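Side-chain contact in adhesin (Streptococcus sanguinis SK1 = NCTC 7863, PDB 6VT2), which binds sialoglycans such as sialyl T-antigen through tandem Siglec-like modules and so probably attaches the bacterium to host glycoproteins: residues A224-Y229 with V238-D243. Sequence-based numbering, arbitrary orientation.
Sequences AELHFY and VNFAGD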
ATOM      1  N   ALA A 224       8.045  -0.116  24.221  1.00 12.11           N
ATOM      2  CA  ALA A 224       9.073  -0.549  23.271  1.00 12.34           C
ATOM      3  C   ALA A 224       8.327  -0.912  21.991  1.00 10.68           C
ATOM      4  O   ALA A 224       7.404  -1.706  22.049  1.00 12.22           O
ATOM      5  CB  ALA A 224       9.880  -1.731  23.804  1.00 12.92           C
ATOM      6  N   GLU A 225       8.771  -0.421  20.839  1.00 10.96           N
ATOM      7  CA  GLU A 225       8.175  -0.829  19.557  1.00 10.68           C
ATOM      8  C   GLU A 225       9.215  -1.702  18.866  1.00 10.01           C
ATOM      9  O   GLU A 225      10.294  -1.254  18.690  1.00 11.57           O
ATOM     10  CB  GLU A 225       7.832   0.336  18.656  1.00 11.80           C
ATOM     11  CG  GLU A 225       6.646   1.085  19.189  1.00 17.76           C
ATOM     12  CD  GLU A 225       6.221   2.176  18.259  1.00 35.20           C
ATOM     13  OE1 GLU A 225       5.028   2.388  18.105  1.00 34.73           O
ATOM     14  OE2 GLU A 225       7.098   2.789  17.697  1.00 32.08           O
ATOM     15  N   LEU A 226       8.828  -2.894  18.482  1.00  9.07           N
ATOM     16  CA  LEU A 226       9.731  -3.869  17.873  1.00  9.31           C
ATOM     17  C   LEU A 226       9.251  -4.047  16.437  1.00 14.80           C
ATOM     18  O   LEU A 226       8.094  -4.202  16.276  1.00 11.99           O
ATOM     19  CB  LEU A 226       9.618  -5.189  18.606  1.00 10.39           C
ATOM     20  CG  LEU A 226      10.487  -5.295  19.838  1.00 10.84           C
ATOM     21  CD1 LEU A 226      10.009  -4.335  20.910  1.00 10.30           C
ATOM     22  CD2 LEU A 226      10.460  -6.706  20.345  1.00 15.01           C
ATOM     23  N   HIS A 227      10.182  -4.169  15.497  1.00 11.96           N
ATOM     24  CA  HIS A 227       9.617  -4.161  14.086  1.00 10.97           C
ATOM     25  C   HIS A 227      10.169  -5.426  13.419  1.00  9.53           C
ATOM     26  O   HIS A 227      11.273  -5.749  13.660  1.00 10.58           O
ATOM     27  CB  HIS A 227      10.085  -2.895  13.357  1.00 10.22           C
ATOM     28  CG  HIS A 227       9.684  -1.593  13.967  1.00 12.39           C
ATOM     29  ND1 HIS A 227      10.218  -1.121  15.115  1.00 25.42           N
ATOM     30  CD2 HIS A 227       8.871  -0.631  13.571  1.00 22.09           C
ATOM     31  CE1 HIS A 227       9.717   0.041  15.411  1.00 18.75           C
ATOM     32  NE2 HIS A 227       8.882   0.352  14.485  1.00 20.92           N
ATOM     33  N   PHE A 228       9.364  -6.053  12.585  1.00 10.81           N
ATOM     34  CA  PHE A 228       9.687  -7.285  11.869  1.00  9.23           C
ATOM     35  C   PHE A 228       9.254  -7.132  10.422  1.00 10.27           C
ATOM     36  O   PHE A 228       8.255  -6.489  10.140  1.00 10.89           O
ATOM     37  CB  PHE A 228       8.969  -8.466  12.449  1.00  9.84           C
ATOM     38  CG  PHE A 228       9.164  -8.661  13.939  1.00 10.89           C
ATOM     39  CD1 PHE A 228       8.395  -7.974  14.853  1.00 12.80           C
ATOM     40  CD2 PHE A 228      10.099  -9.552  14.406  1.00 11.55           C
ATOM     41  CE1 PHE A 228       8.545  -8.191  16.224  1.00 11.90           C
ATOM     42  CE2 PHE A 228      10.288  -9.719  15.743  1.00 11.26           C
ATOM     43  CZ  PHE A 228       9.538  -9.060  16.657  1.00 11.37           C
ATOM     44  N   TYR A 229       9.975  -7.768   9.503  1.00  9.41           N
ATOM     45  CA  TYR A 229       9.480  -7.861   8.140  1.00 11.46           C
ATOM     46  C   TYR A 229       9.905  -9.195   7.561  1.00 10.58           C
ATOM     47  O   TYR A 229      10.691  -9.939   8.129  1.00 10.96           O
ATOM     48  CB  TYR A 229       9.990  -6.723   7.265  1.00 13.05           C
ATOM     49  CG  TYR A 229      11.440  -6.762   6.951  1.00 14.46           C
ATOM     50  CD1 TYR A 229      11.899  -7.426   5.825  1.00 13.36           C
ATOM     51  CD2 TYR A 229      12.366  -6.089   7.753  1.00 19.37           C
ATOM     52  CE1 TYR A 229      13.247  -7.400   5.519  1.00 18.13           C
ATOM     53  CE2 TYR A 229      13.692  -6.079   7.457  1.00 22.23           C
ATOM     54  CZ  TYR A 229      14.130  -6.734   6.349  1.00 23.54           C
ATOM     55  OH  TYR A 229      15.484  -6.731   6.094  1.00 28.19           O
ATOM     56  N   VAL A 238       4.807 -14.119  15.879  1.00 11.01           N
ATOM     57  CA  VAL A 238       5.946 -13.592  16.624  1.00 11.08           C
ATOM     58  C   VAL A 238       5.952 -14.291  17.964  1.00  9.84           C
ATOM     59  O   VAL A 238       4.924 -14.322  18.663  1.00 13.56           O
ATOM     60  CB  VAL A 238       5.862 -12.071  16.768  1.00 11.64           C
ATOM     61  CG1 VAL A 238       6.959 -11.565  17.678  1.00 12.71           C
ATOM     62  CG2 VAL A 238       5.869 -11.428  15.424  1.00 13.72           C
ATOM     63  N   ASN A 239       7.078 -14.897  18.294  1.00  9.64           N
ATOM     64  CA  ASN A 239       7.156 -15.800  19.426  1.00 11.94           C
ATOM     65  C   ASN A 239       8.289 -15.374  20.341  1.00 10.05           C
ATOM     66  O   ASN A 239       9.463 -15.468  19.979  1.00 10.82           O
ATOM     67  CB  ASN A 239       7.412 -17.219  18.949  1.00 11.60           C
ATOM     68  CG  ASN A 239       7.405 -18.223  20.071  1.00 17.94           C
ATOM     69  OD1 ASN A 239       7.090 -17.895  21.219  1.00 14.20           O
ATOM     70  ND2 ASN A 239       7.717 -19.492  19.738  1.00 17.36           N
ATOM     71  N   PHE A 240       7.923 -14.897  21.527  1.00 10.82           N
ATOM     72  CA  PHE A 240       8.870 -14.483  22.562  1.00 12.51           C
ATOM     73  C   PHE A 240       9.184 -15.604  23.522  1.00 11.86           C
ATOM     74  O   PHE A 240       9.990 -15.419  24.425  1.00 11.86           O
ATOM     75  CB  PHE A 240       8.313 -13.284  23.357  1.00 12.29           C
ATOM     76  CG  PHE A 240       8.154 -12.060  22.553  1.00 11.21           C
ATOM     77  CD1 PHE A 240       9.185 -11.181  22.426  1.00 12.06           C
ATOM     78  CD2 PHE A 240       6.961 -11.796  21.902  1.00 12.91           C
ATOM     79  CE1 PHE A 240       9.084 -10.074  21.729  1.00 10.95           C
ATOM     80  CE2 PHE A 240       6.807 -10.706  21.134  1.00 10.67           C
ATOM     81  CZ  PHE A 240       7.862  -9.790  21.027  1.00 12.64           C
ATOM     82  N   ALA A 241       8.625 -16.779  23.320  1.00 10.31           N
ATOM     83  CA  ALA A 241       8.738 -17.864  24.277  1.00 12.84           C
ATOM     84  C   ALA A 241       9.143 -19.157  23.596  1.00 16.73           C
ATOM     85  O   ALA A 241       8.644 -20.225  23.935  1.00 20.83           O
ATOM     86  CB  ALA A 241       7.425 -18.041  25.028  1.00 17.13           C
ATOM     87  N   GLY A 242      10.137 -19.062  22.733  1.00 15.51           N
ATOM     88  CA  GLY A 242      10.556 -20.152  21.830  1.00 16.83           C
ATOM     89  C   GLY A 242      11.353 -21.252  22.500  1.00 22.98           C
ATOM     90  O   GLY A 242      11.548 -22.267  21.919  1.00 21.56           O
ATOM     91  N   ASP A 243      11.856 -20.983  23.670  1.00 16.78           N
ATOM     92  CA  ASP A 243      12.612 -21.948  24.489  1.00 13.61           C
ATOM     93  C   ASP A 243      12.421 -21.611  25.960  1.00 21.04           C
ATOM     94  O   ASP A 243      11.789 -20.648  26.254  1.00 17.89           O
ATOM     95  CB  ASP A 243      14.066 -21.922  24.107  1.00 21.35           C
ATOM     96  CG  ASP A 243      14.549 -20.530  24.289  1.00 28.03           C
ATOM     97  OD1 ASP A 243      14.918 -20.143  25.341  1.00 25.68           O
ATOM     98  OD2 ASP A 243      14.640 -19.886  23.270  1.00 29.72           O
TER
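This contact lies between the two facing sheets of the second Siglec-like module, a beta sandwich. Strand 222-229 belongs to one sheet. Strand 235-239, an outermost strand of the other, runs into the loop that carries Phe240. Phe228 and Val238 approach from opposite directions. Val238 CG1 sits 3.7 Å from Phe228 CZ. Its second methyl, CG2, sits 4.2 Å above the plane of the Phe228 ring, over the centre. Both methyls lie on the same face of the ring, with CG1 displaced outward past the rim at CZ. With CG1 anti to the backbone N of Val238 (chi1 173°) and CG2 anti to the carbonyl carbon, both are turned to that face. Leu226 and Phe240 form the second pair. Here the methyl meets a ring edge: Leu226 CD2 lies in the plane of the Phe240 ring, 3.9 Å from Phe240 CE1. Val301 of strand 296-305 touches Phe228, Val238 and Phe240. The Phe228 ring also stacks with Phe207, and Phe240 meets Phe260 edge-to-face. At the end of the strand, Asn239 OD1 accepts a 2.8 Å bond from Ala241 N, an Asx turn. The donor stands above the carbonyl plane. Asp243 then caps the start of helix 244-255, which carries residues of the glycan pocket. No hydrogen bond or salt bridge joins the two segments, so the contact rests on dispersion and the exclusion of water between methyls and rings.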